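Serine--tRNA ligase, cytoplasmic (Candida albicans, PDB 3QO8) catalyses the ATP-dependent, two-step attachment of serine to tRNA(Ser), working as a homodimer across which the tRNA binds. Local coordinates at residues A[9-14]-A[37-42]; A[189-194]-A[324-329]. All blocks are in the same frame, centred on the assembly; numbering follows the deposited sequence.

Contact 1: residues A[9-14]-A[37-42]; sequences VEKGGD and AEYKEW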
ATOM      1  N   VAL A   9      25.815  31.446  20.867  1.00 34.23           N
ATOM      2  CA  VAL A   9      26.888  32.333  20.443  1.00 40.56           C
ATOM      3  C   VAL A   9      28.224  31.883  21.026  1.00 41.16           C
ATOM      4  O   VAL A   9      29.256  31.928  20.357  1.00 44.06           O
ATOM      5  CB  VAL A   9      26.613  33.791  20.879  1.00 38.78           C
ATOM      6  CG1 VAL A   9      27.902  34.510  21.166  1.00 46.99           C
ATOM      7  CG2 VAL A   9      25.829  34.516  19.807  1.00 40.98           C
ATOM      8  N   GLU A  10      28.191  31.441  22.277  1.00 36.90           N
ATOM      9  CA  GLU A  10      29.412  31.084  22.987  1.00 48.55           C
ATOM     10  C   GLU A  10      30.003  29.789  22.440  1.00 55.04           C
ATOM     11  O   GLU A  10      31.159  29.460  22.706  1.00 61.20           O
ATOM     12  CB  GLU A  10      29.136  30.955  24.487  1.00 52.03           C
ATOM     13  CG  GLU A  10      28.175  29.817  24.846  1.00 59.91           C
ATOM     14  CD  GLU A  10      26.706  30.239  24.866  1.00 62.35           C
ATOM     15  OE1 GLU A  10      26.293  31.079  24.029  1.00 48.29           O
ATOM     16  OE2 GLU A  10      25.964  29.722  25.733  1.00 64.32           O
ATOM     17  N   LYS A  11      29.203  29.061  21.666  1.00 45.96           N
ATOM     18  CA  LYS A  11      29.625  27.785  21.108  1.00 48.00           C
ATOM     19  C   LYS A  11      29.900  27.901  19.617  1.00 52.59           C
ATOM     20  O   LYS A  11      30.125  26.898  18.941  1.00 53.71           O
ATOM     21  CB  LYS A  11      28.558  26.720  21.355  1.00 48.82           C
ATOM     22  CG  LYS A  11      28.382  26.343  22.811  1.00 59.42           C
ATOM     23  CD  LYS A  11      29.401  25.305  23.233  1.00 61.58           C
ATOM     24  CE  LYS A  11      29.129  24.816  24.643  1.00 65.76           C
ATOM     25  NZ  LYS A  11      29.944  23.616  24.983  1.00 69.05           N
ATOM     26  N   GLY A  12      29.866  29.126  19.104  1.00 54.35           N
ATOM     27  CA  GLY A  12      30.152  29.364  17.703  1.00 56.40           C
ATOM     28  C   GLY A  12      28.929  29.530  16.820  1.00 56.31           C
ATOM     29  O   GLY A  12      29.056  29.737  15.614  1.00 59.54           O
ATOM     30  N   GLY A  13      27.742  29.452  17.409  1.00 49.38           N
ATOM     31  CA  GLY A  13      26.520  29.558  16.631  1.00 45.72           C
ATOM     32  C   GLY A  13      26.097  30.985  16.362  1.00 44.76           C
ATOM     33  O   GLY A  13      26.727  31.924  16.834  1.00 44.54           O
ATOM     34  N   ASP A  14      25.038  31.154  15.580  1.00 46.64           N
ATOM     35  CA  ASP A  14      24.438  32.469  15.431  1.00 53.00           C
ATOM     36  C   ASP A  14      22.926  32.392  15.532  1.00 44.58           C
ATOM     37  O   ASP A  14      22.249  32.096  14.555  1.00 41.72           O
ATOM     38  CB  ASP A  14      24.859  33.160  14.128  1.00 61.97           C
ATOM     39  CG  ASP A  14      24.412  34.613  14.077  1.00 68.14           C
ATOM     40  OD1 ASP A  14      23.862  35.099  15.092  1.00 60.67           O
ATOM     41  OD2 ASP A  14      24.621  35.274  13.037  1.00 79.35           O
ATOM     42  N   ALA A  37      17.400  30.237  26.624  1.00 41.05           N
ATOM     43  CA  ALA A  37      17.188  30.317  28.064  1.00 44.01           C
ATOM     44  C   ALA A  37      17.213  28.921  28.684  1.00 51.53           C
ATOM     45  O   ALA A  37      17.966  28.652  29.630  1.00 45.28           O
ATOM     46  CB  ALA A  37      15.872  31.024  28.377  1.00 43.13           C
ATOM     47  N   GLU A  38      16.400  28.024  28.137  1.00 51.70           N
ATOM     48  CA  GLU A  38      16.327  26.667  28.658  1.00 49.25           C
ATOM     49  C   GLU A  38      17.685  25.972  28.606  1.00 43.45           C
ATOM     50  O   GLU A  38      18.030  25.204  29.499  1.00 36.90           O
ATOM     51  CB  GLU A  38      15.252  25.869  27.921  1.00 57.16           C
ATOM     52  CG  GLU A  38      13.900  26.572  27.942  1.00 75.81           C
ATOM     53  CD  GLU A  38      12.730  25.631  27.737  1.00 92.64           C
ATOM     54  OE1 GLU A  38      12.962  24.431  27.468  1.00 98.10           O
ATOM     55  OE2 GLU A  38      11.575  26.094  27.854  1.00 97.37           O
ATOM     56  N   TYR A  39      18.475  26.258  27.579  1.00 38.68           N
ATOM     57  CA  TYR A  39      19.809  25.683  27.538  1.00 43.08           C
ATOM     58  C   TYR A  39      20.644  26.113  28.747  1.00 40.05           C
ATOM     59  O   TYR A  39      21.390  25.314  29.325  1.00 33.63           O
ATOM     60  CB  TYR A  39      20.546  26.058  26.263  1.00 40.17           C
ATOM     61  CG  TYR A  39      21.985  25.604  26.311  1.00 37.41           C
ATOM     62  CD1 TYR A  39      22.325  24.289  26.017  1.00 38.51           C
ATOM     63  CD2 TYR A  39      22.995  26.481  26.678  1.00 38.28           C
ATOM     64  CE1 TYR A  39      23.633  23.864  26.071  1.00 43.14           C
ATOM     65  CE2 TYR A  39      24.306  26.067  26.734  1.00 46.37           C
ATOM     66  CZ  TYR A  39      24.621  24.758  26.429  1.00 49.42           C
ATOM     67  OH  TYR A  39      25.928  24.340  26.484  1.00 54.58           O
ATOM     68  N   LYS A  40      20.537  27.384  29.115  1.00 39.57           N
ATOM     69  CA  LYS A  40      21.300  27.887  30.243  1.00 39.95           C
ATOM     70  C   LYS A  40      20.843  27.239  31.542  1.00 39.81           C
ATOM     71  O   LYS A  40      21.663  26.935  32.409  1.00 38.41           O
ATOM     72  CB  LYS A  40      21.200  29.408  30.347  1.00 38.81           C
ATOM     73  CG  LYS A  40      21.758  30.149  29.139  1.00 42.92           C
ATOM     74  CD  LYS A  40      21.895  31.642  29.408  1.00 45.37           C
ATOM     75  CE  LYS A  40      22.379  32.370  28.159  1.00 47.78           C
ATOM     76  NZ  LYS A  40      22.276  33.847  28.290  1.00 61.05           N
ATOM     77  N   GLU A  41      19.537  27.035  31.683  1.00 42.61           N
ATOM     78  CA  GLU A  41      19.021  26.334  32.853  1.00 45.70           C
ATOM     79  C   GLU A  41      19.582  24.922  32.890  1.00 39.05           C
ATOM     80  O   GLU A  41      20.027  24.440  33.928  1.00 43.39           O
ATOM     81  CB  GLU A  41      17.495  26.313  32.843  1.00 49.00           C
ATOM     82  CG  GLU A  41      16.901  27.698  32.967  1.00 53.76           C
ATOM     83  CD  GLU A  41      17.514  28.488  34.121  1.00 64.06           C
ATOM     84  OE1 GLU A  41      17.813  27.873  35.172  1.00 63.14           O
ATOM     85  OE2 GLU A  41      17.704  29.723  33.977  1.00 56.66           O
ATOM     86  N   TRP A  42      19.575  24.265  31.743  1.00 35.19           N
ATOM     87  CA  TRP A  42      20.106  22.916  31.657  1.00 35.46           C
ATOM     88  C   TRP A  42      21.570  22.872  32.090  1.00 33.84           C
ATOM     89  O   TRP A  42      21.963  22.017  32.881  1.00 37.28           O
ATOM     90  CB  TRP A  42      19.948  22.370  30.237  1.00 35.85           C
ATOM     91  CG  TRP A  42      20.536  21.028  30.099  1.00 40.49           C
ATOM     92  CD1 TRP A  42      19.960  19.841  30.447  1.00 39.23           C
ATOM     93  CD2 TRP A  42      21.841  20.716  29.605  1.00 49.83           C
ATOM     94  NE1 TRP A  42      20.823  18.808  30.188  1.00 41.37           N
ATOM     95  CE2 TRP A  42      21.985  19.317  29.671  1.00 53.94           C
ATOM     96  CE3 TRP A  42      22.901  21.483  29.108  1.00 52.83           C
ATOM     97  CZ2 TRP A  42      23.148  18.667  29.258  1.00 59.55           C
ATOM     98  CZ3 TRP A  42      24.054  20.836  28.696  1.00 53.57           C
ATOM     99  CH2 TRP A  42      24.169  19.443  28.776  1.00 57.62           C
TER
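Tyr39 reaches from helix 30-65 toward the short 3-10 turn at residues 9-11, where Glu10 and Lys11 meet its outer ring atoms. Its CB leaves the helix toward the turn, and with CG anti to the backbone N (chi1 173°) the ring is carried outward from the helix. Neither CB nor CG comes close to the turn; contact begins further out, at CE2, which lies 4.1 Å from OE2 of Glu10. The carboxylate approaches obliquely, its plane 67° from that of the ring. At the tip, the phenolic OH stands 3.7 Å from CE of Lys11, a methylene rather than the ammonium. The lysine chain bends at chi2 (-84°) and then runs extended, crossing the tyrosine at about a right angle and taking NZ 4.3 Å from that same OH. Ile4 and Leu8 also touch Tyr39, which helps to explain why this residue is buried while Glu10 and Lys11 are exposed. Helix 30-65 and helix 74-107 form the long antiparallel coiled-coil arm characteristic of type-1 seryl-tRNA synthetases, part of the N-terminal extension involved in tRNA binding. Trp42 and Glu38 of the same helix as Tyr39 touch helix 74-107. The contact therefore lays the chain's N-terminal lead-in against one arm helix. With Glu10 OE2 6.1 Å from Lys40 NZ, the chemistry implies a small van der Waals contact (111 Å² in total) beside opposite charges whose attraction is probably weak and long-range.

Contact 2: residues A[189-194]-A[324-329]; sequences QALINY and EEFYQS. With SSA (5'-O-(N-(L-seryl)-sulfamoyl)adenosine), chain D.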
ATOM      1  N   GLN A 189       2.556   1.570 -15.166  1.00 16.60           N
ATOM      2  CA  GLN A 189       3.727   0.695 -15.132  1.00 14.86           C
ATOM      3  C   GLN A 189       4.854   1.213 -16.025  1.00 11.56           C
ATOM      4  O   GLN A 189       6.030   1.135 -15.662  1.00 14.35           O
ATOM      5  CB  GLN A 189       3.337  -0.738 -15.517  1.00 11.05           C
ATOM      6  CG  GLN A 189       2.548  -1.463 -14.421  1.00 12.39           C
ATOM      7  CD  GLN A 189       3.346  -1.605 -13.141  1.00 11.74           C
ATOM      8  OE1 GLN A 189       2.910  -1.197 -12.066  1.00 13.66           O
ATOM      9  NE2 GLN A 189       4.522  -2.192 -13.250  1.00 10.59           N
ATOM     10  N   ALA A 190       4.491   1.734 -17.199  1.00 14.55           N
ATOM     11  CA  ALA A 190       5.471   2.298 -18.109  1.00 17.23           C
ATOM     12  C   ALA A 190       6.259   3.398 -17.407  1.00 12.34           C
ATOM     13  O   ALA A 190       7.483   3.426 -17.472  1.00 17.42           O
ATOM     14  CB  ALA A 190       4.786   2.849 -19.405  1.00 12.37           C
ATOM     15  N   LEU A 191       5.558   4.317 -16.748  1.00 11.46           N
ATOM     16  CA  LEU A 191       6.248   5.409 -16.049  1.00 12.80           C
ATOM     17  C   LEU A 191       7.131   4.909 -14.905  1.00 14.75           C
ATOM     18  O   LEU A 191       8.245   5.392 -14.710  1.00 15.80           O
ATOM     19  CB  LEU A 191       5.254   6.444 -15.525  1.00 16.38           C
ATOM     20  CG  LEU A 191       4.756   7.368 -16.643  1.00 20.25           C
ATOM     21  CD1 LEU A 191       3.509   8.079 -16.207  1.00 13.17           C
ATOM     22  CD2 LEU A 191       5.864   8.359 -17.020  1.00 16.14           C
ATOM     23  N   ILE A 192       6.634   3.935 -14.153  1.00 12.79           N
ATOM     24  CA  ILE A 192       7.426   3.365 -13.074  1.00 12.03           C
ATOM     25  C   ILE A 192       8.729   2.754 -13.623  1.00 17.01           C
ATOM     26  O   ILE A 192       9.822   3.020 -13.116  1.00 14.54           O
ATOM     27  CB  ILE A 192       6.626   2.285 -12.327  1.00 17.69           C
ATOM     28  CG1 ILE A 192       5.480   2.925 -11.531  1.00 14.32           C
ATOM     29  CG2 ILE A 192       7.542   1.494 -11.412  1.00 12.75           C
ATOM     30  CD1 ILE A 192       4.402   1.927 -11.093  1.00 13.89           C
ATOM     31  N   ASN A 193       8.614   1.941 -14.668  1.00 13.75           N
ATOM     32  CA  ASN A 193       9.792   1.260 -15.224  1.00 16.87           C
ATOM     33  C   ASN A 193      10.731   2.160 -16.019  1.00 15.86           C
ATOM     34  O   ASN A 193      11.965   2.030 -15.948  1.00 16.42           O
ATOM     35  CB  ASN A 193       9.361   0.050 -16.053  1.00 12.22           C
ATOM     36  CG  ASN A 193       8.784  -1.042 -15.184  1.00 23.49           C
ATOM     37  OD1 ASN A 193       9.378  -1.414 -14.180  1.00 27.09           O
ATOM     38  ND2 ASN A 193       7.622  -1.541 -15.550  1.00 27.02           N
ATOM     39  N   TYR A 194      10.153   3.082 -16.769  1.00 14.07           N
ATOM     40  CA  TYR A 194      10.980   4.073 -17.459  1.00 14.51           C
ATOM     41  C   TYR A 194      11.755   4.903 -16.432  1.00 13.17           C
ATOM     42  O   TYR A 194      12.973   5.080 -16.548  1.00 17.78           O
ATOM     43  CB  TYR A 194      10.142   4.954 -18.397  1.00 16.90           C
ATOM     44  CG  TYR A 194      10.949   6.075 -19.022  1.00 16.88           C
ATOM     45  CD1 TYR A 194      12.196   5.820 -19.591  1.00 17.93           C
ATOM     46  CD2 TYR A 194      10.484   7.387 -19.002  1.00 17.58           C
ATOM     47  CE1 TYR A 194      12.950   6.835 -20.148  1.00 22.56           C
ATOM     48  CE2 TYR A 194      11.230   8.416 -19.562  1.00 20.79           C
ATOM     49  CZ  TYR A 194      12.462   8.129 -20.135  1.00 21.85           C
ATOM     50  OH  TYR A 194      13.214   9.137 -20.691  1.00 19.48           O
ATOM     51  N   GLU A 324      14.231  17.568 -14.938  1.00 16.75           N
ATOM     52  CA  GLU A 324      13.967  18.324 -16.161  1.00 18.03           C
ATOM     53  C   GLU A 324      14.198  17.449 -17.391  1.00 18.84           C
ATOM     54  O   GLU A 324      13.376  17.401 -18.310  1.00 18.58           O
ATOM     55  CB  GLU A 324      14.862  19.554 -16.224  1.00 20.43           C
ATOM     56  CG  GLU A 324      14.548  20.583 -15.158  1.00 19.83           C
ATOM     57  CD  GLU A 324      15.381  21.838 -15.339  1.00 37.33           C
ATOM     58  OE1 GLU A 324      15.160  22.567 -16.335  1.00 46.14           O
ATOM     59  OE2 GLU A 324      16.258  22.085 -14.494  1.00 27.45           O
ATOM     60  N   GLU A 325      15.328  16.755 -17.407  1.00 16.11           N
ATOM     61  CA  GLU A 325      15.646  15.877 -18.522  1.00 20.80           C
ATOM     62  C   GLU A 325      14.550  14.828 -18.703  1.00 14.63           C
ATOM     63  O   GLU A 325      14.128  14.533 -19.823  1.00 20.41           O
ATOM     64  CB  GLU A 325      17.010  15.213 -18.315  1.00 24.15           C
ATOM     65  CG  GLU A 325      17.439  14.335 -19.474  1.00 31.72           C
ATOM     66  CD  GLU A 325      18.738  13.564 -19.199  1.00 39.75           C
ATOM     67  OE1 GLU A 325      19.388  13.814 -18.158  1.00 34.02           O
ATOM     68  OE2 GLU A 325      19.094  12.700 -20.029  1.00 40.43           O
ATOM     69  N   PHE A 326      14.078  14.266 -17.596  1.00 16.88           N
ATOM     70  CA  PHE A 326      12.984  13.303 -17.648  1.00 16.43           C
ATOM     71  C   PHE A 326      11.738  13.896 -18.333  1.00 19.33           C
ATOM     72  O   PHE A 326      11.171  13.272 -19.239  1.00 15.29           O
ATOM     73  CB  PHE A 326      12.656  12.801 -16.231  1.00 15.49           C
ATOM     74  CG  PHE A 326      11.590  11.717 -16.185  1.00 17.85           C
ATOM     75  CD1 PHE A 326      11.909  10.391 -16.429  1.00 16.79           C
ATOM     76  CD2 PHE A 326      10.269  12.042 -15.896  1.00 18.61           C
ATOM     77  CE1 PHE A 326      10.934   9.398 -16.376  1.00 18.70           C
ATOM     78  CE2 PHE A 326       9.286  11.060 -15.850  1.00 21.81           C
ATOM     79  CZ  PHE A 326       9.616   9.736 -16.097  1.00 18.27           C
ATOM     80  N   TYR A 327      11.304  15.090 -17.919  1.00 17.19           N
ATOM     81  CA  TYR A 327      10.111  15.687 -18.538  1.00 17.30           C
ATOM     82  C   TYR A 327      10.350  16.129 -19.973  1.00 16.91           C
ATOM     83  O   TYR A 327       9.455  16.049 -20.825  1.00 18.22           O
ATOM     84  CB  TYR A 327       9.489  16.787 -17.654  1.00 19.21           C
ATOM     85  CG  TYR A 327       8.936  16.103 -16.443  1.00 19.69           C
ATOM     86  CD1 TYR A 327       7.718  15.453 -16.503  1.00 20.74           C
ATOM     87  CD2 TYR A 327       9.680  16.003 -15.277  1.00 18.94           C
ATOM     88  CE1 TYR A 327       7.228  14.748 -15.412  1.00 14.53           C
ATOM     89  CE2 TYR A 327       9.196  15.299 -14.179  1.00 15.25           C
ATOM     90  CZ  TYR A 327       7.974  14.676 -14.258  1.00 15.62           C
ATOM     91  OH  TYR A 327       7.492  13.958 -13.178  1.00 18.16           O
ATOM     92  N   GLN A 328      11.570  16.564 -20.258  1.00 16.43           N
ATOM     93  CA  GLN A 328      11.908  16.883 -21.639  1.00 21.86           C
ATOM     94  C   GLN A 328      11.765  15.643 -22.510  1.00 21.06           C
ATOM     95  O   GLN A 328      11.284  15.721 -23.645  1.00 18.72           O
ATOM     96  CB  GLN A 328      13.328  17.429 -21.736  1.00 23.12           C
ATOM     97  CG  GLN A 328      13.459  18.803 -21.147  1.00 26.46           C
ATOM     98  CD  GLN A 328      14.829  19.376 -21.366  1.00 35.77           C
ATOM     99  OE1 GLN A 328      15.541  18.957 -22.276  1.00 37.90           O
ATOM    100  NE2 GLN A 328      15.214  20.341 -20.535  1.00 33.48           N
ATOM    101  N   SER A 329      12.165  14.499 -21.964  1.00 18.79           N
ATOM    102  CA  SER A 329      12.129  13.236 -22.702  1.00 22.95           C
ATOM    103  C   SER A 329      10.691  12.794 -22.980  1.00 24.30           C
ATOM    104  O   SER A 329      10.430  12.031 -23.910  1.00 23.58           O
ATOM    105  CB  SER A 329      12.894  12.143 -21.943  1.00 24.84           C
ATOM    106  OG  SER A 329      12.075  11.508 -20.978  1.00 21.45           O
TER
HETATM  107  N10 SSA D 488      14.142  16.527 -30.335  0.77 64.92           N
HETATM  108  CA  SSA D 488      13.238  15.491 -30.799  0.77 65.25           C
HETATM  109  CB  SSA D 488      13.734  14.141 -30.289  0.77 68.72           C
HETATM  110  OG  SSA D 488      12.819  13.104 -30.665  0.77 71.14           O
HETATM  111  C9  SSA D 488      11.851  15.763 -30.285  0.77 58.24           C
HETATM  112  O9  SSA D 488      10.919  15.040 -30.597  0.77 49.31           O
HETATM  113  N8  SSA D 488      11.709  16.815 -29.479  0.77 62.68           N
HETATM  114  S1  SSA D 488      10.321  17.108 -28.726  0.77 54.75           S
HETATM  115  O1S SSA D 488      10.545  18.094 -27.707  0.77 49.50           O
HETATM  116  O2S SSA D 488       9.345  17.580 -29.673  0.77 56.22           O
HETATM  117  O5' SSA D 488       9.809  15.799 -28.099  0.77 52.38           O
HETATM  118  C5' SSA D 488      10.299  15.328 -26.845  0.77 45.07           C
HETATM  119  C4' SSA D 488       9.928  13.854 -26.717  0.77 43.40           C
HETATM  120  O4' SSA D 488       8.529  13.696 -26.463  0.77 37.35           O
HETATM  121  C3' SSA D 488      10.209  13.094 -28.002  0.77 48.71           C
HETATM  122  O3' SSA D 488      11.470  12.421 -27.934  0.77 55.91           O
HETATM  123  C2' SSA D 488       9.085  12.089 -28.112  0.77 45.38           C
HETATM  124  O2' SSA D 488       9.486  10.844 -27.548  0.77 54.04           O
HETATM  125  C1' SSA D 488       7.959  12.664 -27.274  0.77 38.12           C
HETATM  126  N9  SSA D 488       6.954  13.212 -28.214  0.77 41.81           N
HETATM  127  C8  SSA D 488       6.739  14.506 -28.512  0.77 33.99           C
HETATM  128  N7  SSA D 488       5.741  14.575 -29.426  0.77 41.07           N
HETATM  129  C5  SSA D 488       5.340  13.313 -29.699  0.77 38.71           C
HETATM  130  C6  SSA D 488       4.373  12.768 -30.534  0.77 40.62           C
HETATM  131  N6  SSA D 488       3.584  13.560 -31.308  0.77 43.44           N
HETATM  132  N1  SSA D 488       4.229  11.424 -30.572  0.77 39.64           N
HETATM  133  C2  SSA D 488       4.992  10.622 -29.815  0.77 36.86           C
HETATM  134  N3  SSA D 488       5.928  11.122 -29.000  0.77 34.55           N
HETATM  135  C4  SSA D 488       6.118  12.461 -28.932  0.77 38.25           C
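Tyr194 and Phe326, each with 67 Å² buried by the contact, bring together two helices of the class II synthetase catalytic core. Helix 183-200, followed by strand 205-208, matches the helix-then-strand pattern of class II motif 1 at the dimer interface; consistent with this, Gln189 and Asn193 hydrogen-bond to Asn193 and Gln189 of the second subunit. The axes of segments 189-194 and 324-329 pass 13.0 Å apart at 137° between their directions, so large side chains must bridge them. The rings of Tyr194 and Phe326 lie nearly parallel, their planes 23° apart, but are slid past one another: centroids are 5.1 Å apart and overlap is slight. Phe326 CE1 sits against the CD2-CE2 bond of Tyr194, 3.3 Å from each atom. Leu191 adds CD2 at the edge of the phenylalanine ring, 4.1 Å from CZ, while Phe198 meets Phe326 edge-to-face. Within its own helix, Phe326 places CD2 over the centre of the Tyr327 ring, 3.8 Å above the plane. Ser329 completes the contact at the other end of the tyrosine: its OG lies in the plane of the Tyr194 ring and 2.6 Å from OH. The backbone of Gln328 and Ser329 borders a bound seryl-sulfamoyl adenosine, distinct from the copy in the pocket that includes the predicted serine and ATP sites, with Gln328 O 3.4 Å from C5' of the ligand. With OG set between the backbone N and carbonyl carbon (chi1 85°), Ser329 turns back along its helix, and its OG donates to Phe326 O at 2.6 Å.

Contact 1 lies in the N-terminal domain, against one arm helix, and contact 2 in the catalytic core; they share no helix or strand. Their centres lie 48 Å apart on opposite sides of the chain's centre, the nearest atoms about 31 Å apart, and contact 1 lies wholly earlier in the chain. Contact 1 is a surface contact, two exposed charged chains resting on one buried aromatic, with 111 Å² buried and no hydrogen bond or salt bridge between its segments. Contact 2 is more enclosed, with Leu191 and Phe326 buried and Tyr194 and Ser329 partly exposed; it buries 184 Å² and pairs aromatic rings with a hydroxyl meeting, between a dimer-interface helix and one beside a bound ligand.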